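Local coordinates for protein NAGD (Escherichia coli, PDB 2C4N), which hydrolyses ribonucleoside 5'-phosphates to ribonucleosides and phosphate as a magnesium-dependent HAD-superfamily phosphatase, probably with a broad substrate range, at residues V134-F140 and I163-R169; A87-G91 and D125-A130. One frame throughout, in Å; residues are numbered along the deposited sequence.

How the contacts relate
Both contacts lie in the domain built on the four-stranded parallel sheet 86-90, 105-116, 139-142, 172-173, the cap that accompanies the six-stranded HAD core carrying the magnesium site. Their centres are 11 Å apart and they share helix 124-135. Contact 2 is complete by Ala130, before contact 1 begins at Val134: it packs the first half of that helix on edge strand 86-90, whereas contact 1 joins the helix end and strand 139-142 to the end of helix 156-167. The two meet where Ile163 CD1 touches Ala130 CB (3.5 Å). Helices 124-135 and 156-167 thus pack side by side, Ile166 also meeting Met127, and both contacts touch the same neighbouring subunit of the four-chain assembly.

Contact 1 (V134-F140 and I163-R169); sequences VANGARF and IEKISGR
Two helix ends meet here, Ala135 CA lying 4.7 Å from Ser167 CA; a Schellman motif with Gly137 as its C-prime residue closes the first helix. Arg169 reaches across to that turn, its chain, bent at chi3 (62°), running past Val134 CG1 and bringing NH1 to two carbonyls: Val134 O at 2.6 Å, in the guanidinium plane, and Ala138 O at 3.1 Å, somewhat tilted from it. Val134 O also accepts from Gly137 N, from the opposite face. Within 134-140, Val134 CG2 sits over one face of the Phe140 ring, offset toward the rim. Arg169 O, buried without a partner, lies at the ring's edge, in plane, 3.6 Å from Phe140 CE2, and Ile163 CG2 comes obliquely to Phe140 CZ (3.6 Å). Ser167 OG, 3.6 Å from Val134 CG1, turns back to Ile163 O (2.8 Å) and accepts from Arg169 N in an ST turn. Swapping Arg169 for an alanine would probably leave Ala138 O without this donor and open a gap beside Val134 CG1. By gripping both carbonyls, with its charge likely favourable at a helix C-terminus, NH1 ties the end of helix 156-167 to the turn leading into strand 139-142, first of its beta-alpha-beta unit.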
loop_
_atom_site.group_PDB
_atom_site.type_symbol
_atom_site.label_atom_id
_atom_site.label_comp_id
_atom_site.label_asym_id
_atom_site.label_seq_id
_atom_site.Cartn_x
_atom_site.Cartn_y
_atom_site.Cartn_z
ATOM N N VAL A 134 19.203 4.133 8.264
ATOM C CA VAL A 134 17.812 4.125 8.700
ATOM C C VAL A 134 17.477 2.772 9.306
ATOM O O VAL A 134 16.841 2.694 10.356
ATOM C CB VAL A 134 16.850 4.428 7.522
ATOM C CG1 VAL A 134 15.396 4.239 7.956
ATOM C CG2 VAL A 134 17.058 5.862 7.050
ATOM N N ALA A 135 17.920 1.708 8.651
ATOM C CA ALA A 135 17.664 0.367 9.148
ATOM C C ALA A 135 18.295 0.174 10.521
ATOM O O ALA A 135 17.793 -0.600 11.337
ATOM C CB ALA A 135 18.209 -0.659 8.176
ATOM N N ASN A 136 19.399 0.841 10.761
ATOM C CA ASN A 136 20.078 0.826 12.024
ATOM C C ASN A 136 19.657 1.833 13.065
ATOM O O ASN A 136 20.330 2.028 14.030
ATOM C CB ASN A 136 21.590 0.756 11.862
ATOM C CG ASN A 136 22.057 -0.605 11.439
ATOM O OD1 ASN A 136 22.183 -1.481 12.270
ATOM N ND2 ASN A 136 22.334 -0.779 10.199
ATOM N N GLY A 137 18.504 2.434 12.873
ATOM C CA GLY A 137 17.994 3.391 13.841
ATOM C C GLY A 137 18.155 4.889 13.659
ATOM O O GLY A 137 17.731 5.655 14.527
ATOM N N ALA A 138 18.750 5.330 12.561
ATOM C CA ALA A 138 18.911 6.765 12.361
ATOM C C ALA A 138 17.544 7.418 12.172
ATOM O O ALA A 138 16.632 6.809 11.605
ATOM C CB ALA A 138 19.786 7.021 11.147
ATOM N N ARG A 139 17.392 8.650 12.652
ATOM C CA ARG A 139 16.127 9.364 12.494
ATOM C C ARG A 139 15.985 9.779 11.023
ATOM O O ARG A 139 16.796 10.544 10.491
ATOM C CB ARG A 139 16.094 10.570 13.443
ATOM C CG ARG A 139 16.115 10.134 14.917
ATOM C CD ARG A 139 16.345 11.294 15.882
ATOM N NE ARG A 139 15.261 12.275 15.860
ATOM C CZ ARG A 139 15.193 13.327 16.674
ATOM N NH1 ARG A 139 16.148 13.529 17.571
ATOM N NH2 ARG A 139 14.178 14.175 16.589
ATOM N N PHE A 140 14.942 9.255 10.384
ATOM C CA PHE A 140 14.652 9.453 8.962
ATOM C C PHE A 140 13.747 10.668 8.670
ATOM O O PHE A 140 12.549 10.651 8.955
ATOM C CB PHE A 140 14.017 8.148 8.449
ATOM C CG PHE A 140 13.992 7.995 6.946
ATOM C CD1 PHE A 140 14.747 8.815 6.107
ATOM C CD2 PHE A 140 13.220 6.985 6.373
ATOM C CE1 PHE A 140 14.728 8.629 4.716
ATOM C CE2 PHE A 140 13.192 6.787 4.992
ATOM C CZ PHE A 140 13.946 7.608 4.159
ATOM N N ILE A 163 15.082 3.854 -0.418
ATOM C CA ILE A 163 15.533 3.792 0.968
ATOM C C ILE A 163 14.464 3.152 1.850
ATOM O O ILE A 163 14.772 2.329 2.711
ATOM C CB ILE A 163 15.867 5.209 1.497
ATOM C CG1 ILE A 163 17.006 5.809 0.661
ATOM C CG2 ILE A 163 16.258 5.147 2.968
ATOM C CD1 ILE A 163 17.159 7.317 0.803
ATOM N N GLU A 164 13.208 3.527 1.629
ATOM C CA GLU A 164 12.089 2.976 2.395
ATOM C C GLU A 164 11.927 1.482 2.113
ATOM O O GLU A 164 11.698 0.687 3.023
ATOM C CB GLU A 164 10.779 3.688 2.027
ATOM C CG GLU A 164 10.787 5.187 2.252
ATOM C CD GLU A 164 9.490 5.849 1.837
ATOM O OE1 GLU A 164 8.459 5.627 2.500
ATOM O OE2 GLU A 164 9.496 6.596 0.838
ATOM N N LYS A 165 12.045 1.116 0.842
ATOM C CA LYS A 165 11.904 -0.277 0.409
ATOM C C LYS A 165 12.916 -1.199 1.089
ATOM O O LYS A 165 12.571 -2.283 1.560
ATOM C CB LYS A 165 12.087 -0.364 -1.109
ATOM C CG LYS A 165 11.100 -1.273 -1.821
ATOM C CD LYS A 165 9.684 -0.754 -1.635
ATOM C CE LYS A 165 8.820 -1.021 -2.858
ATOM N NZ LYS A 165 7.538 -0.255 -2.817
ATOM N N ILE A 166 14.167 -0.753 1.140
ATOM C CA ILE A 166 15.241 -1.534 1.745
ATOM C C ILE A 166 15.172 -1.570 3.269
ATOM O O ILE A 166 15.303 -2.634 3.875
ATOM C CB ILE A 166 16.627 -0.976 1.335
ATOM C CG1 ILE A 166 16.789 -1.056 -0.184
ATOM C CG2 ILE A 166 17.746 -1.761 2.034
ATOM C CD1 ILE A 166 18.021 -0.345 -0.716
ATOM N N SER A 167 14.954 -0.414 3.887
ATOM C CA SER A 167 14.912 -0.325 5.345
ATOM C C SER A 167 13.587 -0.721 5.976
ATOM O O SER A 167 13.544 -1.094 7.149
ATOM C CB SER A 167 15.255 1.098 5.794
ATOM O OG SER A 167 14.235 2.006 5.412
ATOM N N GLY A 168 12.508 -0.627 5.208
ATOM C CA GLY A 168 11.201 -0.963 5.738
ATOM C C GLY A 168 10.654 0.150 6.613
ATOM O O GLY A 168 9.705 -0.059 7.370
ATOM N N ARG A 169 11.249 1.337 6.515
ATOM C CA ARG A 169 10.803 2.476 7.305
ATOM C C ARG A 169 10.485 3.685 6.436
ATOM O O ARG A 169 11.059 3.864 5.363
ATOM C CB ARG A 169 11.870 2.855 8.336
ATOM C CG ARG A 169 12.134 1.794 9.390
ATOM C CD ARG A 169 13.228 2.263 10.329
ATOM N NE ARG A 169 12.824 3.468 11.046
ATOM C CZ ARG A 169 13.666 4.373 11.531
ATOM N NH1 ARG A 169 14.975 4.222 11.379
ATOM N NH2 ARG A 169 13.196 5.431 12.176
#

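Contact 2 (A87-G91 and D125-A130); sequences AYVVG and DMMHKA
The Tyr88 ring is driven lengthwise from edge strand 86-90 into helix 125-130, with Met126 O at its edge near the ring plane, while Lys129 CB and Ala130 N approach obliquely; outside the two segments the ring of Phe133 meets it with planes about 55° apart. The phenol end rests on the helix backbone, Tyr88 OH lying 3.3 Å from Met126 CA and 3.6 Å from Met126 CG. Having CG anti to the backbone N (chi1 172°) extends the ring toward the helix. Lys129 passes it at about a right angle, its CB 3.8 Å from Tyr88 CZ, and the extended chain carries NZ on to a salt bridge with Asp108. Two residues along the strand, Val90 adds its methyls: CG1 meets Met126 SD at 4.1 Å, and CG2 meets Ala130 CB at 4.1 Å. The two segments run roughly antiparallel, their axes 9.3 Å apart at 146°. No hydrogen bond joins them; Met126 O accepts from Ala130 N within the helix. Cohesion therefore rests on apolar and aromatic contact, which lays helix 124-135 roughly antiparallel on strand 86-90 and, through Ala130 on Val114, on its neighbour 105-116.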
loop_
_atom_site.group_PDB
_atom_site.type_symbol
_atom_site.label_atom_id
_atom_site.label_comp_id
_atom_site.label_asym_id
_atom_site.label_seq_id
_atom_site.Cartn_x
_atom_site.Cartn_y
_atom_site.Cartn_z
ATOM N N ALA A 87 24.377 14.341 10.748
ATOM C CA ALA A 87 23.443 13.806 9.776
ATOM C C ALA A 87 24.080 13.354 8.476
ATOM O O ALA A 87 25.058 13.938 8.008
ATOM C CB ALA A 87 22.371 14.851 9.470
ATOM N N TYR A 88 23.529 12.289 7.908
ATOM C CA TYR A 88 23.984 11.817 6.616
ATOM C C TYR A 88 22.931 12.441 5.708
ATOM O O TYR A 88 21.732 12.187 5.869
ATOM C CB TYR A 88 23.942 10.292 6.516
ATOM C CG TYR A 88 24.239 9.816 5.115
ATOM C CD1 TYR A 88 23.237 9.262 4.319
ATOM C CD2 TYR A 88 25.504 9.989 4.557
ATOM C CE1 TYR A 88 23.487 8.895 2.999
ATOM C CE2 TYR A 88 25.766 9.628 3.237
ATOM C CZ TYR A 88 24.752 9.083 2.463
ATOM O OH TYR A 88 25.001 8.746 1.151
ATOM N N VAL A 89 23.370 13.271 4.770
ATOM C CA VAL A 89 22.438 13.954 3.895
ATOM C C VAL A 89 22.473 13.508 2.447
ATOM O O VAL A 89 23.536 13.369 1.842
ATOM C CB VAL A 89 22.667 15.488 3.940
ATOM C CG1 VAL A 89 21.662 16.203 3.047
ATOM C CG2 VAL A 89 22.551 15.986 5.377
ATOM N N VAL A 90 21.286 13.259 1.911
ATOM C CA VAL A 90 21.124 12.881 0.516
ATOM C C VAL A 90 20.482 14.127 -0.077
ATOM O O VAL A 90 19.266 14.279 -0.074
ATOM C CB VAL A 90 20.169 11.677 0.352
ATOM C CG1 VAL A 90 19.938 11.391 -1.129
ATOM C CG2 VAL A 90 20.758 10.446 1.036
ATOM N N GLY A 91 21.316 15.043 -0.551
ATOM C CA GLY A 91 20.799 16.274 -1.116
ATOM C C GLY A 91 21.948 17.182 -1.486
ATOM O O GLY A 91 23.106 16.804 -1.336
ATOM N N ASP A 125 25.100 4.197 -4.204
ATOM C CA ASP A 125 25.828 4.341 -2.946
ATOM C C ASP A 125 25.052 5.122 -1.887
ATOM O O ASP A 125 25.022 4.732 -0.723
ATOM C CB ASP A 125 27.188 5.002 -3.193
ATOM C CG ASP A 125 28.126 4.116 -3.991
ATOM O OD1 ASP A 125 28.382 2.973 -3.554
ATOM O OD2 ASP A 125 28.611 4.565 -5.052
ATOM N N MET A 126 24.431 6.223 -2.288
ATOM C CA MET A 126 23.649 7.034 -1.359
ATOM C C MET A 126 22.444 6.256 -0.852
ATOM O O MET A 126 22.132 6.284 0.333
ATOM C CB MET A 126 23.174 8.317 -2.042
ATOM C CG MET A 126 24.272 9.325 -2.325
ATOM S SD MET A 126 23.577 10.856 -2.963
ATOM C CE MET A 126 24.921 11.449 -3.987
ATOM N N MET A 127 21.762 5.564 -1.758
ATOM C CA MET A 127 20.594 4.778 -1.369
ATOM C C MET A 127 21.023 3.717 -0.364
ATOM O O MET A 127 20.350 3.480 0.637
ATOM C CB MET A 127 19.972 4.098 -2.593
ATOM C CG MET A 127 18.640 3.424 -2.305
ATOM S SD MET A 127 18.048 2.331 -3.613
ATOM C CE MET A 127 17.864 3.462 -4.975
ATOM N N HIS A 128 22.159 3.086 -0.646
ATOM C CA HIS A 128 22.712 2.044 0.210
ATOM C C HIS A 128 23.005 2.566 1.614
ATOM O O HIS A 128 22.525 2.018 2.603
ATOM C CB HIS A 128 23.999 1.491 -0.417
ATOM C CG HIS A 128 24.741 0.532 0.462
ATOM N ND1 HIS A 128 26.118 0.468 0.493
ATOM C CD2 HIS A 128 24.301 -0.404 1.335
ATOM C CE1 HIS A 128 26.494 -0.465 1.349
ATOM N NE2 HIS A 128 25.411 -1.010 1.873
ATOM N N LYS A 129 23.802 3.627 1.700
ATOM C CA LYS A 129 24.153 4.195 2.996
ATOM C C LYS A 129 22.941 4.690 3.767
ATOM O O LYS A 129 22.812 4.427 4.961
ATOM C CB LYS A 129 25.149 5.343 2.833
ATOM C CG LYS A 129 26.516 4.929 2.314
ATOM C CD LYS A 129 27.487 6.094 2.448
ATOM C CE LYS A 129 28.789 5.851 1.711
ATOM N NZ LYS A 129 29.691 7.037 1.828
ATOM N N ALA A 130 22.057 5.412 3.089
ATOM C CA ALA A 130 20.857 5.928 3.739
ATOM C C ALA A 130 20.024 4.776 4.290
ATOM O O ALA A 130 19.560 4.822 5.425
ATOM C CB ALA A 130 20.030 6.751 2.742
#